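Local coordinates for protein 2-hydroxyisobutyryl-CoA synthetase (Aquincola tertiaricarbonis, PDB 6HDX) that belongs to the AMP-binding enzyme family of the ANL clan, a synthetase fold with a separate C-terminal domain, modelled here with ligand in its binding pocket, at residues A152-G157 against P283-A288; K245-S250 against Y268-Y273; D295-W300 against Q364-R369. All coordinates share one frame; numbering follows the deposited sequence.

Interaction 1. Residues A152-G157 against P283-A288; sequences ARIMWG and PFMNVA. With HIU ((2R)-3-hydroxy-2-methylpropanoic acid), chain C; 8LH ([[(2~{R},3~{S},4~{R},5~{R})-5-(6-aminopurin-9-yl)-3,4-bis(oxidanyl)oxolan-2-yl]methoxy-oxidanyl-phosphoryl] (2~{R})-2-methyl-3-oxidanyl-propanoate), chain B.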
loop_
_atom_site.group_PDB
_atom_site.type_symbol
_atom_site.label_atom_id
_atom_site.label_comp_id
_atom_site.label_asym_id
_atom_site.label_seq_id
_atom_site.Cartn_x
_atom_site.Cartn_y
_atom_site.Cartn_z
ATOM N N ALA A 152 6.871 13.906 10.508
ATOM C CA ALA A 152 6.102 14.097 11.756
ATOM C C ALA A 152 6.189 15.568 12.209
ATOM O O ALA A 152 5.174 16.166 12.571
ATOM C CB ALA A 152 6.636 13.194 12.857
ATOM N N ARG A 153 7.394 16.155 12.109
ATOM C CA ARG A 153 7.689 17.552 12.420
ATOM C C ARG A 153 6.847 18.548 11.570
ATOM O O ARG A 153 6.231 19.470 12.120
ATOM C CB ARG A 153 9.201 17.793 12.248
ATOM C CG ARG A 153 9.624 19.230 12.044
ATOM C CD ARG A 153 11.111 19.333 12.129
ATOM N NE ARG A 153 11.588 20.703 11.929
ATOM C CZ ARG A 153 12.792 21.008 11.466
ATOM N NH1 ARG A 153 13.659 20.047 11.172
ATOM N NH2 ARG A 153 13.151 22.274 11.318
ATOM N N ILE A 154 6.835 18.345 10.246
ATOM C CA ILE A 154 6.098 19.182 9.306
ATOM C C ILE A 154 4.562 18.971 9.470
ATOM O O ILE A 154 3.820 19.935 9.384
ATOM C CB ILE A 154 6.634 18.986 7.848
ATOM C CG1 ILE A 154 8.132 19.372 7.772
ATOM C CG2 ILE A 154 5.842 19.841 6.867
ATOM C CD1 ILE A 154 8.933 18.746 6.600
ATOM N N MET A 155 4.104 17.727 9.741
ATOM C CA MET A 155 2.685 17.420 9.978
ATOM C C MET A 155 2.199 18.093 11.279
ATOM O O MET A 155 1.059 18.546 11.351
ATOM C CB MET A 155 2.452 15.899 10.003
ATOM C CG MET A 155 2.374 15.286 8.616
ATOM S SD MET A 155 2.469 13.478 8.627
ATOM C CE MET A 155 0.930 13.061 9.464
ATOM N N TRP A 156 3.080 18.170 12.296
ATOM C CA TRP A 156 2.828 18.854 13.561
ATOM C C TRP A 156 2.613 20.349 13.238
ATOM O O TRP A 156 1.709 20.968 13.797
ATOM C CB TRP A 156 4.025 18.673 14.510
ATOM C CG TRP A 156 3.881 19.436 15.797
ATOM C CD1 TRP A 156 4.074 20.779 15.988
ATOM C CD2 TRP A 156 3.486 18.903 17.061
ATOM N NE1 TRP A 156 3.786 21.118 17.286
ATOM C CE2 TRP A 156 3.439 19.984 17.976
ATOM C CE3 TRP A 156 3.173 17.610 17.519
ATOM C CZ2 TRP A 156 3.082 19.813 19.317
ATOM C CZ3 TRP A 156 2.821 17.442 18.848
ATOM C CH2 TRP A 156 2.768 18.541 19.730
ATOM N N GLY A 157 3.397 20.878 12.291
ATOM C CA GLY A 157 3.291 22.257 11.808
ATOM C C GLY A 157 1.945 22.585 11.182
ATOM O O GLY A 157 1.510 23.753 11.195
ATOM N N PRO A 283 12.809 13.235 2.412
ATOM C CA PRO A 283 11.494 13.756 2.865
ATOM C C PRO A 283 10.964 14.888 1.966
ATOM O O PRO A 283 11.448 16.011 2.024
ATOM C CB PRO A 283 11.787 14.230 4.301
ATOM C CG PRO A 283 13.270 14.544 4.313
ATOM C CD PRO A 283 13.879 13.523 3.390
ATOM N N PHE A 284 9.982 14.571 1.115
ATOM C CA PHE A 284 9.407 15.473 0.105
ATOM C C PHE A 284 8.533 16.581 0.685
ATOM O O PHE A 284 8.196 17.517 -0.037
ATOM C CB PHE A 284 8.636 14.672 -0.967
ATOM C CG PHE A 284 7.553 13.811 -0.379
ATOM C CD1 PHE A 284 6.329 14.362 -0.006
ATOM C CD2 PHE A 284 7.765 12.447 -0.161
ATOM C CE1 PHE A 284 5.341 13.572 0.583
ATOM C CE2 PHE A 284 6.756 11.654 0.389
ATOM C CZ PHE A 284 5.557 12.224 0.760
ATOM N N MET A 285 8.151 16.476 1.977
ATOM C CA MET A 285 7.392 17.546 2.649
ATOM C C MET A 285 8.344 18.732 3.003
ATOM O O MET A 285 7.925 19.675 3.667
ATOM C CB MET A 285 6.646 17.002 3.893
ATOM C CG MET A 285 5.519 16.034 3.548
ATOM S SD MET A 285 4.644 15.422 5.014
ATOM C CE MET A 285 3.633 16.828 5.384
ATOM N N ASN A 286 9.608 18.712 2.498
ATOM C CA ASN A 286 10.611 19.790 2.706
ATOM C C ASN A 286 10.112 21.171 2.209
ATOM O O ASN A 286 10.664 22.215 2.556
ATOM C CB ASN A 286 11.958 19.401 2.072
ATOM C CG ASN A 286 11.926 19.431 0.574
ATOM O OD1 ASN A 286 11.330 18.579 -0.059
ATOM N ND2 ASN A 286 12.486 20.462 -0.021
ATOM N N VAL A 287 9.068 21.148 1.378
ATOM C CA VAL A 287 8.280 22.312 0.940
ATOM C C VAL A 287 6.858 21.983 1.412
ATOM O O VAL A 287 6.327 20.905 1.074
ATOM C CB VAL A 287 8.380 22.747 -0.557
ATOM C CG1 VAL A 287 9.749 23.346 -0.877
ATOM C CG2 VAL A 287 8.025 21.620 -1.514
ATOM N N ALA A 288 6.336 22.815 2.338
ATOM C CA ALA A 288 5.024 22.614 2.962
ATOM C C ALA A 288 4.514 23.828 3.683
ATOM O O ALA A 288 5.278 24.520 4.377
ATOM C CB ALA A 288 5.058 21.429 3.933
HETATM O O1 HIU C . 6.252 15.457 -3.994
HETATM C C1 HIU C . 5.942 14.291 -4.624
HETATM O O2 HIU C . 5.294 14.245 -5.669
HETATM C C2 HIU C . 6.324 13.012 -3.831
HETATM C C3 HIU C . 6.464 11.728 -4.673
HETATM C C4 HIU C . 5.216 12.779 -2.842
HETATM O O3 HIU C . 3.967 12.981 -3.479
HETATM C C1 8LH B . 3.889 19.150 -7.370
HETATM C C2 8LH B . 3.639 19.139 -6.050
HETATM C C3 8LH B . 3.014 20.209 -5.491
HETATM C C4 8LH B . 4.599 17.265 -6.584
HETATM N N1 8LH B . 2.704 21.298 -6.208
HETATM N N2 8LH B . 3.520 20.194 -8.146
HETATM O O1 8LH B . 4.176 13.440 -3.811
HETATM C C5 8LH B . 5.455 14.008 -3.637
HETATM C C6 8LH B . 6.451 13.137 -4.420
HETATM C C7 8LH B . 6.506 11.698 -3.873
HETATM C C8 8LH B . 6.134 13.134 -5.935
HETATM O O2 8LH B . 5.019 13.429 -6.371
HETATM O O3 8LH B . 7.198 12.800 -6.720
HETATM P P1 8LH B . 7.058 12.511 -8.270
HETATM O O4 8LH B . 5.916 11.436 -8.308
HETATM O O5 8LH B . 8.313 12.108 -8.910
HETATM O O6 8LH B . 6.565 13.876 -8.940
HETATM C C9 8LH B . 7.292 15.077 -8.685
HETATM C C10 8LH B . 6.679 16.163 -9.530
HETATM O O7 8LH B . 5.265 16.250 -9.207
HETATM C C11 8LH B . 7.259 17.460 -9.124
HETATM O O8 8LH B . 8.497 17.701 -9.820
HETATM C C12 8LH B . 6.131 18.426 -9.564
HETATM O O9 8LH B . 6.089 18.615 -11.042
HETATM C C13 8LH B . 4.905 17.655 -9.115
HETATM N N3 8LH B . 4.476 17.995 -7.697
HETATM N N4 8LH B . 4.073 17.961 -5.578
HETATM C C14 8LH B . 2.937 21.318 -7.584
HETATM N N5 8LH B . 2.713 20.182 -4.198
#

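Interaction 2. Residues K245-S250 against Y268-Y273; sequences KCLFFS and YGAKVY. With 8LH ([[(2~{R},3~{S},4~{R},5~{R})-5-(6-aminopurin-9-yl)-3,4-bis(oxidanyl)oxolan-2-yl]methoxy-oxidanyl-phosphoryl] (2~{R})-2-methyl-3-oxidanyl-propanoate), chain B; HIU ((2R)-3-hydroxy-2-methylpropanoic acid), chain C.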
loop_
_atom_site.group_PDB
_atom_site.type_symbol
_atom_site.label_atom_id
_atom_site.label_comp_id
_atom_site.label_asym_id
_atom_site.label_seq_id
_atom_site.Cartn_x
_atom_site.Cartn_y
_atom_site.Cartn_z
ATOM N N LYS A 245 -10.277 18.068 10.021
ATOM C CA LYS A 245 -9.779 19.394 10.411
ATOM C C LYS A 245 -8.909 19.885 9.246
ATOM O O LYS A 245 -8.775 21.087 9.010
ATOM C CB LYS A 245 -8.963 19.328 11.713
ATOM C CG LYS A 245 -9.706 18.698 12.913
ATOM C CD LYS A 245 -10.811 19.603 13.498
ATOM C CE LYS A 245 -11.793 18.859 14.381
ATOM N NZ LYS A 245 -12.899 18.237 13.598
ATOM N N CYS A 246 -8.279 18.937 8.536
ATOM C CA CYS A 246 -7.447 19.291 7.400
ATOM C C CYS A 246 -7.261 18.168 6.425
ATOM O O CYS A 246 -7.446 16.996 6.750
ATOM C CB CYS A 246 -6.104 19.869 7.846
ATOM S SG CYS A 246 -4.832 18.630 8.179
ATOM N N LEU A 247 -6.851 18.557 5.217
ATOM C CA LEU A 247 -6.461 17.677 4.120
ATOM C C LEU A 247 -5.118 18.232 3.659
ATOM O O LEU A 247 -4.981 19.442 3.534
ATOM C CB LEU A 247 -7.485 17.691 2.964
ATOM C CG LEU A 247 -8.921 17.250 3.285
ATOM C CD1 LEU A 247 -9.801 18.467 3.656
ATOM C CD2 LEU A 247 -9.554 16.509 2.094
ATOM N N PHE A 248 -4.112 17.373 3.500
ATOM C CA PHE A 248 -2.792 17.810 3.050
ATOM C C PHE A 248 -2.413 17.008 1.833
ATOM O O PHE A 248 -2.612 15.806 1.810
ATOM C CB PHE A 248 -1.751 17.799 4.180
ATOM C CG PHE A 248 -1.287 16.471 4.732
ATOM C CD1 PHE A 248 -2.109 15.722 5.579
ATOM C CD2 PHE A 248 0.018 16.027 4.514
ATOM C CE1 PHE A 248 -1.659 14.515 6.127
ATOM C CE2 PHE A 248 0.476 14.835 5.094
ATOM C CZ PHE A 248 -0.368 14.084 5.888
ATOM N N PHE A 249 -2.001 17.686 0.782
ATOM C CA PHE A 249 -1.751 17.060 -0.514
ATOM C C PHE A 249 -0.368 17.287 -1.073
ATOM O O PHE A 249 0.259 18.328 -0.825
ATOM C CB PHE A 249 -2.757 17.619 -1.566
ATOM C CG PHE A 249 -4.212 17.642 -1.171
ATOM C CD1 PHE A 249 -4.896 16.459 -0.898
ATOM C CD2 PHE A 249 -4.916 18.845 -1.112
ATOM C CE1 PHE A 249 -6.232 16.483 -0.512
ATOM C CE2 PHE A 249 -6.266 18.866 -0.754
ATOM C CZ PHE A 249 -6.914 17.685 -0.465
ATOM N N SER A 250 0.027 16.359 -1.961
ATOM C CA SER A 250 1.255 16.424 -2.758
ATOM C C SER A 250 1.044 15.634 -4.055
ATOM O O SER A 250 0.050 14.899 -4.182
ATOM C CB SER A 250 2.451 15.895 -1.963
ATOM O OG SER A 250 2.498 14.481 -1.910
ATOM N N TYR A 268 -15.376 19.852 2.125
ATOM C CA TYR A 268 -15.054 19.120 3.344
ATOM C C TYR A 268 -15.212 19.919 4.640
ATOM O O TYR A 268 -15.130 19.325 5.706
ATOM C CB TYR A 268 -13.617 18.564 3.244
ATOM C CG TYR A 268 -13.465 17.458 2.228
ATOM C CD1 TYR A 268 -13.763 16.136 2.557
ATOM C CD2 TYR A 268 -13.012 17.726 0.934
ATOM C CE1 TYR A 268 -13.607 15.107 1.627
ATOM C CE2 TYR A 268 -12.871 16.706 -0.009
ATOM C CZ TYR A 268 -13.178 15.402 0.341
ATOM O OH TYR A 268 -13.025 14.391 -0.569
ATOM N N GLY A 269 -15.418 21.238 4.539
ATOM C CA GLY A 269 -15.514 22.149 5.683
ATOM C C GLY A 269 -14.253 22.062 6.523
ATOM O O GLY A 269 -14.331 21.853 7.729
ATOM N N ALA A 270 -13.070 22.111 5.869
ATOM C CA ALA A 270 -11.770 21.918 6.530
ATOM C C ALA A 270 -10.653 22.704 5.843
ATOM O O ALA A 270 -10.894 23.332 4.814
ATOM C CB ALA A 270 -11.422 20.422 6.560
ATOM N N LYS A 271 -9.444 22.689 6.423
ATOM C CA LYS A 271 -8.297 23.397 5.865
ATOM C C LYS A 271 -7.476 22.538 4.934
ATOM O O LYS A 271 -7.368 21.337 5.146
ATOM C CB LYS A 271 -7.426 23.988 6.972
ATOM C CG LYS A 271 -8.059 25.230 7.569
ATOM C CD LYS A 271 -7.207 25.817 8.649
ATOM C CE LYS A 271 -6.111 26.695 8.114
ATOM N NZ LYS A 271 -5.208 27.082 9.211
ATOM N N VAL A 272 -6.937 23.154 3.872
ATOM C CA VAL A 272 -6.116 22.474 2.866
ATOM C C VAL A 272 -4.674 22.950 3.001
ATOM O O VAL A 272 -4.425 24.151 3.074
ATOM C CB VAL A 272 -6.693 22.675 1.418
ATOM C CG1 VAL A 272 -5.669 22.327 0.341
ATOM C CG2 VAL A 272 -7.981 21.874 1.215
ATOM N N TYR A 273 -3.733 22.011 3.037
ATOM C CA TYR A 273 -2.308 22.323 3.092
ATOM C C TYR A 273 -1.609 21.760 1.880
ATOM O O TYR A 273 -1.904 20.634 1.474
ATOM C CB TYR A 273 -1.650 21.820 4.396
ATOM C CG TYR A 273 -2.278 22.448 5.618
ATOM C CD1 TYR A 273 -2.281 23.831 5.789
ATOM C CD2 TYR A 273 -2.973 21.676 6.543
ATOM C CE1 TYR A 273 -2.917 24.425 6.880
ATOM C CE2 TYR A 273 -3.606 22.260 7.641
ATOM C CZ TYR A 273 -3.564 23.633 7.811
ATOM O OH TYR A 273 -4.177 24.211 8.893
HETATM C C1 8LH B . 3.889 19.150 -7.370
HETATM C C2 8LH B . 3.639 19.139 -6.050
HETATM C C3 8LH B . 3.014 20.209 -5.491
HETATM C C4 8LH B . 4.599 17.265 -6.584
HETATM N N1 8LH B . 2.704 21.298 -6.208
HETATM N N2 8LH B . 3.520 20.194 -8.146
HETATM O O1 8LH B . 4.176 13.440 -3.811
HETATM C C5 8LH B . 5.455 14.008 -3.637
HETATM C C6 8LH B . 6.451 13.137 -4.420
HETATM C C7 8LH B . 6.506 11.698 -3.873
HETATM C C8 8LH B . 6.134 13.134 -5.935
HETATM O O2 8LH B . 5.019 13.429 -6.371
HETATM O O3 8LH B . 7.198 12.800 -6.720
HETATM P P1 8LH B . 7.058 12.511 -8.270
HETATM O O4 8LH B . 5.916 11.436 -8.308
HETATM O O5 8LH B . 8.313 12.108 -8.910
HETATM O O6 8LH B . 6.565 13.876 -8.940
HETATM C C9 8LH B . 7.292 15.077 -8.685
HETATM C C10 8LH B . 6.679 16.163 -9.530
HETATM O O7 8LH B . 5.265 16.250 -9.207
HETATM C C11 8LH B . 7.259 17.460 -9.124
HETATM O O8 8LH B . 8.497 17.701 -9.820
HETATM C C12 8LH B . 6.131 18.426 -9.564
HETATM O O9 8LH B . 6.089 18.615 -11.042
HETATM C C13 8LH B . 4.905 17.655 -9.115
HETATM N N3 8LH B . 4.476 17.995 -7.697
HETATM N N4 8LH B . 4.073 17.961 -5.578
HETATM C C14 8LH B . 2.937 21.318 -7.584
HETATM N N5 8LH B . 2.713 20.182 -4.198
HETATM O O1 HIU C . 6.252 15.457 -3.994
HETATM C C1 HIU C . 5.942 14.291 -4.624
HETATM O O2 HIU C . 5.294 14.245 -5.669
HETATM C C2 HIU C . 6.324 13.012 -3.831
HETATM C C3 HIU C . 6.464 11.728 -4.673
HETATM C C4 HIU C . 5.216 12.779 -2.842
HETATM O O3 HIU C . 3.967 12.981 -3.479
HETATM O O HOH W 1 -5.994 22.597 10.215
#

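Interaction 3. Residues D295-W300 against Q364-R369; sequences DGMLCW and QGIFGR. With 8LH ([[(2~{R},3~{S},4~{R},5~{R})-5-(6-aminopurin-9-yl)-3,4-bis(oxidanyl)oxolan-2-yl]methoxy-oxidanyl-phosphoryl] (2~{R})-2-methyl-3-oxidanyl-propanoate), chain B.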
loop_
_atom_site.group_PDB
_atom_site.type_symbol
_atom_site.label_atom_id
_atom_site.label_comp_id
_atom_site.label_asym_id
_atom_site.label_seq_id
_atom_site.Cartn_x
_atom_site.Cartn_y
_atom_site.Cartn_z
ATOM N N ASP A 295 -1.272 29.484 3.095
ATOM C CA ASP A 295 -1.247 29.644 1.639
ATOM C C ASP A 295 0.162 29.341 1.144
ATOM O O ASP A 295 1.149 29.837 1.702
ATOM C CB ASP A 295 -1.707 31.030 1.167
ATOM C CG ASP A 295 -3.115 31.395 1.606
ATOM O OD1 ASP A 295 -4.047 30.597 1.355
ATOM O OD2 ASP A 295 -3.292 32.493 2.169
ATOM N N GLY A 296 0.238 28.481 0.136
ATOM C CA GLY A 296 1.509 28.095 -0.431
ATOM C C GLY A 296 2.310 27.183 0.471
ATOM O O GLY A 296 1.757 26.443 1.305
ATOM N N MET A 297 3.635 27.234 0.291
ATOM C CA MET A 297 4.559 26.362 0.996
ATOM C C MET A 297 5.750 27.104 1.537
ATOM O O MET A 297 6.190 28.067 0.939
ATOM C CB MET A 297 5.046 25.239 0.051
ATOM C CG MET A 297 3.941 24.307 -0.407
ATOM S SD MET A 297 4.477 22.900 -1.424
ATOM C CE MET A 297 4.783 23.670 -2.950
ATOM N N LEU A 298 6.293 26.637 2.655
ATOM C CA LEU A 298 7.529 27.183 3.205
ATOM C C LEU A 298 8.641 26.219 2.785
ATOM O O LEU A 298 8.382 25.035 2.655
ATOM C CB LEU A 298 7.475 27.254 4.756
ATOM C CG LEU A 298 6.531 28.270 5.413
ATOM C CD1 LEU A 298 6.775 28.326 6.910
ATOM C CD2 LEU A 298 6.690 29.680 4.808
ATOM N N CYS A 299 9.860 26.719 2.582
ATOM C CA CYS A 299 11.035 25.901 2.274
ATOM C C CYS A 299 11.741 25.614 3.597
ATOM O O CYS A 299 12.416 26.497 4.123
ATOM C CB CYS A 299 11.968 26.618 1.298
ATOM S SG CYS A 299 11.196 27.086 -0.265
ATOM N N TRP A 300 11.592 24.383 4.124
ATOM C CA TRP A 300 12.209 23.930 5.373
ATOM C C TRP A 300 13.708 23.632 5.108
ATOM O O TRP A 300 14.123 22.479 4.998
ATOM C CB TRP A 300 11.445 22.703 5.903
ATOM C CG TRP A 300 10.019 22.985 6.290
ATOM C CD1 TRP A 300 8.988 23.300 5.453
ATOM C CD2 TRP A 300 9.452 22.897 7.613
ATOM N NE1 TRP A 300 7.826 23.462 6.172
ATOM C CE2 TRP A 300 8.071 23.182 7.494
ATOM C CE3 TRP A 300 9.971 22.569 8.885
ATOM C CZ2 TRP A 300 7.204 23.177 8.606
ATOM C CZ3 TRP A 300 9.108 22.527 9.971
ATOM C CH2 TRP A 300 7.746 22.836 9.832
ATOM N N GLN A 364 2.532 30.788 -3.888
ATOM C CA GLN A 364 1.575 30.275 -4.867
ATOM C C GLN A 364 1.862 28.806 -5.217
ATOM O O GLN A 364 1.365 28.281 -6.221
ATOM C CB GLN A 364 1.594 31.173 -6.108
ATOM C CG GLN A 364 0.928 32.532 -5.893
ATOM C CD GLN A 364 1.489 33.563 -6.828
ATOM O OE1 GLN A 364 1.363 33.465 -8.053
ATOM N NE2 GLN A 364 2.138 34.571 -6.267
ATOM N N GLY A 365 2.610 28.145 -4.335
ATOM C CA GLY A 365 3.045 26.770 -4.518
ATOM C C GLY A 365 3.912 26.639 -5.758
ATOM O O GLY A 365 4.676 27.551 -6.092
ATOM N N ILE A 366 3.752 25.527 -6.476
ATOM C CA ILE A 366 4.508 25.214 -7.680
ATOM C C ILE A 366 3.519 25.165 -8.814
ATOM O O ILE A 366 2.489 24.485 -8.706
ATOM C CB ILE A 366 5.352 23.911 -7.477
ATOM C CG1 ILE A 366 6.481 24.165 -6.449
ATOM C CG2 ILE A 366 5.891 23.331 -8.815
ATOM C CD1 ILE A 366 7.000 22.970 -5.778
ATOM N N PHE A 367 3.798 25.961 -9.874
ATOM C CA PHE A 367 2.910 26.145 -11.018
ATOM C C PHE A 367 2.758 24.903 -11.877
ATOM O O PHE A 367 1.682 24.645 -12.401
ATOM C CB PHE A 367 3.343 27.365 -11.855
ATOM C CG PHE A 367 3.585 28.626 -11.046
ATOM C CD1 PHE A 367 2.664 29.053 -10.092
ATOM C CD2 PHE A 367 4.736 29.379 -11.231
ATOM C CE1 PHE A 367 2.899 30.209 -9.337
ATOM C CE2 PHE A 367 4.969 30.531 -10.475
ATOM C CZ PHE A 367 4.052 30.937 -9.532
ATOM N N GLY A 368 3.833 24.134 -11.992
ATOM C CA GLY A 368 3.866 22.921 -12.794
ATOM C C GLY A 368 5.257 22.627 -13.314
ATOM O O GLY A 368 6.215 23.324 -12.970
ATOM N N ARG A 369 5.363 21.597 -14.154
ATOM C CA ARG A 369 6.617 21.198 -14.790
ATOM C C ARG A 369 6.798 22.079 -16.045
ATOM O O ARG A 369 5.841 22.249 -16.812
ATOM C CB ARG A 369 6.556 19.700 -15.133
ATOM C CG ARG A 369 7.909 19.044 -15.247
ATOM C CD ARG A 369 7.842 17.522 -15.328
ATOM N NE ARG A 369 7.919 16.859 -14.018
ATOM C CZ ARG A 369 9.022 16.768 -13.276
ATOM N NH1 ARG A 369 10.153 17.331 -13.682
ATOM N NH2 ARG A 369 8.994 16.132 -12.111
HETATM C C1 8LH B . 3.889 19.150 -7.370
HETATM C C2 8LH B . 3.639 19.139 -6.050
HETATM C C3 8LH B . 3.014 20.209 -5.491
HETATM C C4 8LH B . 4.599 17.265 -6.584
HETATM N N1 8LH B . 2.704 21.298 -6.208
HETATM N N2 8LH B . 3.520 20.194 -8.146
HETATM O O1 8LH B . 4.176 13.440 -3.811
HETATM C C5 8LH B . 5.455 14.008 -3.637
HETATM C C6 8LH B . 6.451 13.137 -4.420
HETATM C C7 8LH B . 6.506 11.698 -3.873
HETATM C C8 8LH B . 6.134 13.134 -5.935
HETATM O O2 8LH B . 5.019 13.429 -6.371
HETATM O O3 8LH B . 7.198 12.800 -6.720
HETATM P P1 8LH B . 7.058 12.511 -8.270
HETATM O O4 8LH B . 5.916 11.436 -8.308
HETATM O O5 8LH B . 8.313 12.108 -8.910
HETATM O O6 8LH B . 6.565 13.876 -8.940
HETATM C C9 8LH B . 7.292 15.077 -8.685
HETATM C C10 8LH B . 6.679 16.163 -9.530
HETATM O O7 8LH B . 5.265 16.250 -9.207
HETATM C C11 8LH B . 7.259 17.460 -9.124
HETATM O O8 8LH B . 8.497 17.701 -9.820
HETATM C C12 8LH B . 6.131 18.426 -9.564
HETATM O O9 8LH B . 6.089 18.615 -11.042
HETATM C C13 8LH B . 4.905 17.655 -9.115
HETATM N N3 8LH B . 4.476 17.995 -7.697
HETATM N N4 8LH B . 4.073 17.961 -5.578
HETATM C C14 8LH B . 2.937 21.318 -7.584
HETATM N N5 8LH B . 2.713 20.182 -4.198
#

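Interaction 1. Residues A152-G157 against P283-A288
Ile154 is the main wedge between helix 141-157 and the turn that runs into strand 287-288, and its two arms do different work. CG1 lies beside the backbone N (chi1 -60°), which carries Ile154 CD1 over the turn to within 3.2 Å of Met285 O. The other branch, Ile154 CG2, stands opposite that N and presses on Ala288 CB at 3.4 Å, tighter than usual van der Waals contact between carbons. Met155, one residue along the helix, brings its CG to 3.8 Å from Met285 CE. The two methionines cross at a slant, and the bend at chi3 of Met285 (77°) gives its methyl group the final turn. No hydrogen bond spans the segments; the contact is buried and made mostly by apolar side chains.

The second shell reaches the pocket. Phe284 offers one ring face to HIU and the acyl end of 8LH, alternative occupants of one place: HIU C4 lies over the ring centre, 3.4 Å from Phe284 CD1, or 8LH C5 over the same face, nearer the rim. His151 meets this ring edge-to-face, and Pro283, preceded by a cis peptide bond, packs on Ile147, Ala150 and His151. Met285 also touches Phe248, and Ala288 pairs through its backbone with Leu298 of strand 297-299, so this end of helix 141-157 packs against Phe248 of the parallel sheet through Met155 and against Ala288 of the small antiparallel sheet through Ile154.

Interaction 2. Residues K245-S250 against Y268-Y273
Tyr273 packs against Phe248 and Cys246 of the neighbouring strand, and its side chain can be read atom by atom. Tyr273 CB packs on Phe248 CB at 4.0 Å. With CG beside the backbone N (chi1 -60°), the ring runs back along its own strand until Tyr273 CE2 lies 3.5 Å from Cys246 CB, and Cys246 SG sits in the ring plane at its edge, a sulfur-aromatic contact. At the tip, Tyr273 OH accepts a hydrogen bond from Lys271 NZ (3.1 Å), which also serves Glu291 O, and meets a water at 2.8 Å that bonds weakly to Lys245 O.

Strand 246-249, helix 258-268 and strand 271-274 form a beta-alpha-beta unit, and the two strands are parallel neighbours, the second at the border of the five-stranded parallel sheet within this chain. Four backbone bonds zip them together, among them Leu247 N to Lys271 O at 2.8 Å.

On the sheet face of Leu247 and Val272, Leu247 CD2 rests above the centre of the Tyr268 ring, 3.9 Å from its centroid and 11° off the normal, a CH-pi contact, while Leu247 CD1 reaches Ala270 CB at 3.9 Å. Phe249 CE2 meets Val272 CG1 at 3.7 Å, near Ile264 of the connecting helix.

Interaction 3. Residues D295-W300 against Q364-R369
The adenine end of the nucleotide pocket is bordered by the contact between Met297 and Ile366, where the border strand of a five-stranded antiparallel sheet comes up to the middle strand of a three-stranded one in the AMP-binding fold. Strand 297-299 is that middle member; the loosely paired strand at about 366-369 is the border one, next to strand 340-347. The joint has no hydrogen bond between the segments. Met297 stretches out and then bends at chi3 (-75°), so that its methyl end alone does the touching: Met297 CE lies 3.7 Å from Ile366 CD1 and 3.9 Å from Gly365 CA. The two side chains meet at about a right angle. Beside this pair the backbones come close at two glycines, Gly296 CA to Gly365 N at 4.1 Å, and both have positive phi, a conformation that favours glycine.

Ile366 serves two neighbours. One arm, CG1 with CD1, takes the Met297 methyl, while CB and the other arm, CG2, turn to the purine of 8LH, with Ile366 CB 3.5 Å from 8LH C14. Asp344, hydrogen-bonded to the same ligand, packs against Ile366 from strand 340-347, and Gly365 O is held by Thr346 OG1. Further along, Arg369 NH2 lies 2.8 Å from 8LH O8 on the ribose, although this side chain is poorly ordered. At the purine itself, the backbone also takes part: Ile366 O stands 3.4 Å from 8LH C14.

From the N terminus, helix 141-157 opens interaction 1, which closes at 283-288 with 125 residues in between. Within that long excursion the chain makes interaction 2, a short loop through helix 258-268 that pairs two strands of the parallel sheet. Interaction 3 follows in series, starting at 295-300 and closing at 364-369 after 63 residues of strands and loops without helix. Interactions 1 and 2 touch, with Met285 CE 3.7 Å from Phe248 CE2. Interactions 1 and 3 share the sheet of strands 287-288 and 297-299. Interactions 2 and 3 stay about 6 Å apart at their nearest atoms, yet all three reach the bound 8LH, from its acyl end to its purine.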